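Local coordinates for SusD superfamily protein (Bacteroides thetaiotaomicron VPI-5482, PDB 3HDX) that probably binds polysaccharides at the outer membrane as a SusD-family protein of carbohydrate metabolism, at residues A[18-22]-A[113-117]. Residues are numbered along the deposited sequence; the frame is centred on the assembly and turned at random.
Sequences LMGVY and QVRAL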
ATOM      1  N   LEU A  18       3.276 -17.602 -12.320  1.00 13.87           N
ATOM      2  CA  LEU A  18       2.652 -16.266 -12.224  1.00 13.57           C
ATOM      3  C   LEU A  18       2.058 -16.107 -10.816  1.00 14.43           C
ATOM      4  O   LEU A  18       2.295 -15.100 -10.119  1.00 13.26           O
ATOM      5  CB  LEU A  18       1.537 -16.086 -13.284  1.00 13.80           C
ATOM      6  CG  LEU A  18       0.739 -14.789 -13.185  1.00 13.79           C
ATOM      7  CD1 LEU A  18       1.663 -13.567 -13.357  1.00 14.56           C
ATOM      8  CD2 LEU A  18      -0.462 -14.804 -14.192  1.00 14.59           C
HETATM    9  N   MSE A  19       1.275 -17.111 -10.386  1.00 14.61           N
HETATM   10  CA  MSE A  19       0.658 -17.051  -9.041  1.00 16.77           C
HETATM   11  C   MSE A  19       1.755 -16.976  -7.959  1.00 14.85           C
HETATM   12  O   MSE A  19       1.574 -16.302  -6.929  1.00 15.07           O
HETATM   13  CB  MSE A  19      -0.338 -18.197  -8.821  1.00 18.22           C
HETATM   14  CG  MSE A  19      -1.516 -18.184  -9.837  1.00 19.85           C
HETATM   15 SE   MSE A  19      -2.423 -16.475 -10.088  0.75 24.41          SE
HETATM   16  CE  MSE A  19      -3.194 -16.790 -11.820  1.00 24.33           C
ATOM     17  N   GLY A  20       2.914 -17.595  -8.219  1.00 14.79           N
ATOM     18  CA  GLY A  20       4.037 -17.506  -7.319  1.00 14.58           C
ATOM     19  C   GLY A  20       4.602 -16.104  -7.171  1.00 13.95           C
ATOM     20  O   GLY A  20       4.998 -15.725  -6.074  1.00 14.72           O
ATOM     21  N   VAL A  21       4.658 -15.332  -8.274  1.00 13.52           N
ATOM     22  CA  VAL A  21       5.143 -13.937  -8.194  1.00 13.06           C
ATOM     23  C   VAL A  21       4.167 -13.104  -7.320  1.00 12.30           C
ATOM     24  O   VAL A  21       4.608 -12.320  -6.460  1.00 13.06           O
ATOM     25  CB  VAL A  21       5.372 -13.299  -9.570  1.00 13.08           C
ATOM     26  CG1 VAL A  21       5.940 -11.885  -9.408  1.00 13.18           C
ATOM     27  CG2 VAL A  21       6.334 -14.178 -10.424  1.00 14.18           C
ATOM     28  N   TYR A  22       2.855 -13.307  -7.505  1.00 13.23           N
ATOM     29  CA  TYR A  22       1.854 -12.677  -6.637  1.00 13.13           C
ATOM     30  C   TYR A  22       2.070 -13.064  -5.181  1.00 13.08           C
ATOM     31  O   TYR A  22       2.002 -12.223  -4.295  1.00 13.33           O
ATOM     32  CB  TYR A  22       0.421 -13.023  -7.046  1.00 13.96           C
ATOM     33  CG  TYR A  22      -0.130 -12.208  -8.220  1.00 12.43           C
ATOM     34  CD1 TYR A  22      -0.645 -10.922  -8.009  1.00 12.89           C
ATOM     35  CD2 TYR A  22      -0.143 -12.697  -9.507  1.00 12.82           C
ATOM     36  CE1 TYR A  22      -1.134 -10.138  -9.062  1.00 13.74           C
ATOM     37  CE2 TYR A  22      -0.632 -11.943 -10.568  1.00 12.51           C
ATOM     38  CZ  TYR A  22      -1.161 -10.668 -10.337  1.00 12.62           C
ATOM     39  OH  TYR A  22      -1.651  -9.938 -11.380  1.00 13.00           O
ATOM     40  N   GLN A 113       1.878  -8.403 -16.001  1.00 12.34           N
ATOM     41  CA  GLN A 113       1.646  -8.535 -14.566  1.00 11.77           C
ATOM     42  C   GLN A 113       2.939  -8.646 -13.799  1.00 11.62           C
ATOM     43  O   GLN A 113       3.116  -7.919 -12.809  1.00 12.00           O
ATOM     44  CB  GLN A 113       0.724  -9.692 -14.250  1.00 11.58           C
ATOM     45  CG  GLN A 113      -0.726  -9.465 -14.682  1.00 12.78           C
ATOM     46  CD  GLN A 113      -1.528 -10.732 -14.633  1.00 11.80           C
ATOM     47  OE1 GLN A 113      -2.032 -11.136 -13.574  1.00 12.82           O
ATOM     48  NE2 GLN A 113      -1.683 -11.366 -15.808  1.00 12.54           N
ATOM     49  N   VAL A 114       3.827  -9.573 -14.217  1.00 11.09           N
ATOM     50  CA  VAL A 114       5.081  -9.758 -13.459  1.00 11.81           C
ATOM     51  C   VAL A 114       5.957  -8.499 -13.573  1.00 10.82           C
ATOM     52  O   VAL A 114       6.616  -8.111 -12.609  1.00 11.17           O
ATOM     53  CB  VAL A 114       5.852 -11.055 -13.794  1.00 12.57           C
ATOM     54  CG1 VAL A 114       4.937 -12.255 -13.535  1.00 13.29           C
ATOM     55  CG2 VAL A 114       6.398 -11.036 -15.185  1.00 13.51           C
ATOM     56  N   ARG A 115       5.952  -7.857 -14.735  1.00 10.93           N
ATOM     57  CA  ARG A 115       6.705  -6.622 -14.932  1.00 12.29           C
ATOM     58  C   ARG A 115       6.190  -5.558 -13.941  1.00 11.65           C
ATOM     59  O   ARG A 115       7.001  -4.836 -13.328  1.00 11.95           O
ATOM     60  CB  ARG A 115       6.554  -6.109 -16.377  1.00 13.28           C
ATOM     61  CG  ARG A 115       7.373  -4.917 -16.694  1.00 15.18           C
ATOM     62  CD  ARG A 115       7.131  -4.377 -18.060  1.00 15.31           C
ATOM     63  NE  ARG A 115       7.516  -5.223 -19.158  1.00 17.28           N
ATOM     64  CZ  ARG A 115       8.702  -5.288 -19.742  1.00 18.99           C
ATOM     65  NH1 ARG A 115       9.767  -4.718 -19.212  1.00 19.88           N
ATOM     66  NH2 ARG A 115       8.844  -6.046 -20.840  1.00 21.32           N
ATOM     67  N   ALA A 116       4.868  -5.432 -13.834  1.00 11.38           N
ATOM     68  CA  ALA A 116       4.260  -4.453 -12.926  1.00 11.03           C
ATOM     69  C   ALA A 116       4.546  -4.793 -11.452  1.00 11.71           C
ATOM     70  O   ALA A 116       4.787  -3.885 -10.649  1.00 11.99           O
ATOM     71  CB  ALA A 116       2.735  -4.339 -13.194  1.00 11.61           C
ATOM     72  N   LEU A 117       4.501  -6.081 -11.103  1.00 12.52           N
ATOM     73  CA  LEU A 117       4.796  -6.497  -9.743  1.00 11.58           C
ATOM     74  C   LEU A 117       6.244  -6.178  -9.366  1.00 10.74           C
ATOM     75  O   LEU A 117       6.529  -5.744  -8.245  1.00 11.88           O
ATOM     76  CB  LEU A 117       4.453  -7.975  -9.526  1.00 11.70           C
ATOM     77  CG  LEU A 117       2.967  -8.342  -9.514  1.00 12.25           C
ATOM     78  CD1 LEU A 117       2.765  -9.865  -9.691  1.00 13.60           C
ATOM     79  CD2 LEU A 117       2.299  -7.900  -8.215  1.00 14.18           C
TER
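The phenolic OH of Y22 is gripped twice: it donates to OE1 of Q113 over 2.5 Å, and it also takes part in a hydrogen bond with the backbone N of F194. The bond to the glutamine is well aimed, because the hydroxyl lies in the carbonyl plane on a lone pair, with a C=O...OH angle of 122°. OE1 in turn sits at the edge of the phenol ring, in its plane, while the amide itself is turned 58° from that ring. Q113 reaches this edge with its chain extended beyond CG, and its NE2 is held by Y181 OH and Y109 O, which fixes the rotation of the amide. A CH-pi contact covers one face of the same ring: CD1 of L117 stands 3.8 Å from the centroid of Y22, almost exactly on the normal. CD1 of L117 also meets CG1 of V21 at 3.8 Å. Further along, CD1 of L18 abuts CG1 of V114 at 3.5 Å. A phenylalanine in place of Y22 would probably leave Q113 OE1 and F194 N without the hydroxyl they share. Helices 11-30 and 104-129 run nearly parallel here, their local axes 10.1 Å apart at 18°, within the mainly helical SusD-type fold. All six touching residues are buried, so the chemistry implies a largely apolar helix interface in which the buried phenol and amide are satisfied by each other and by their further hydrogen bonds.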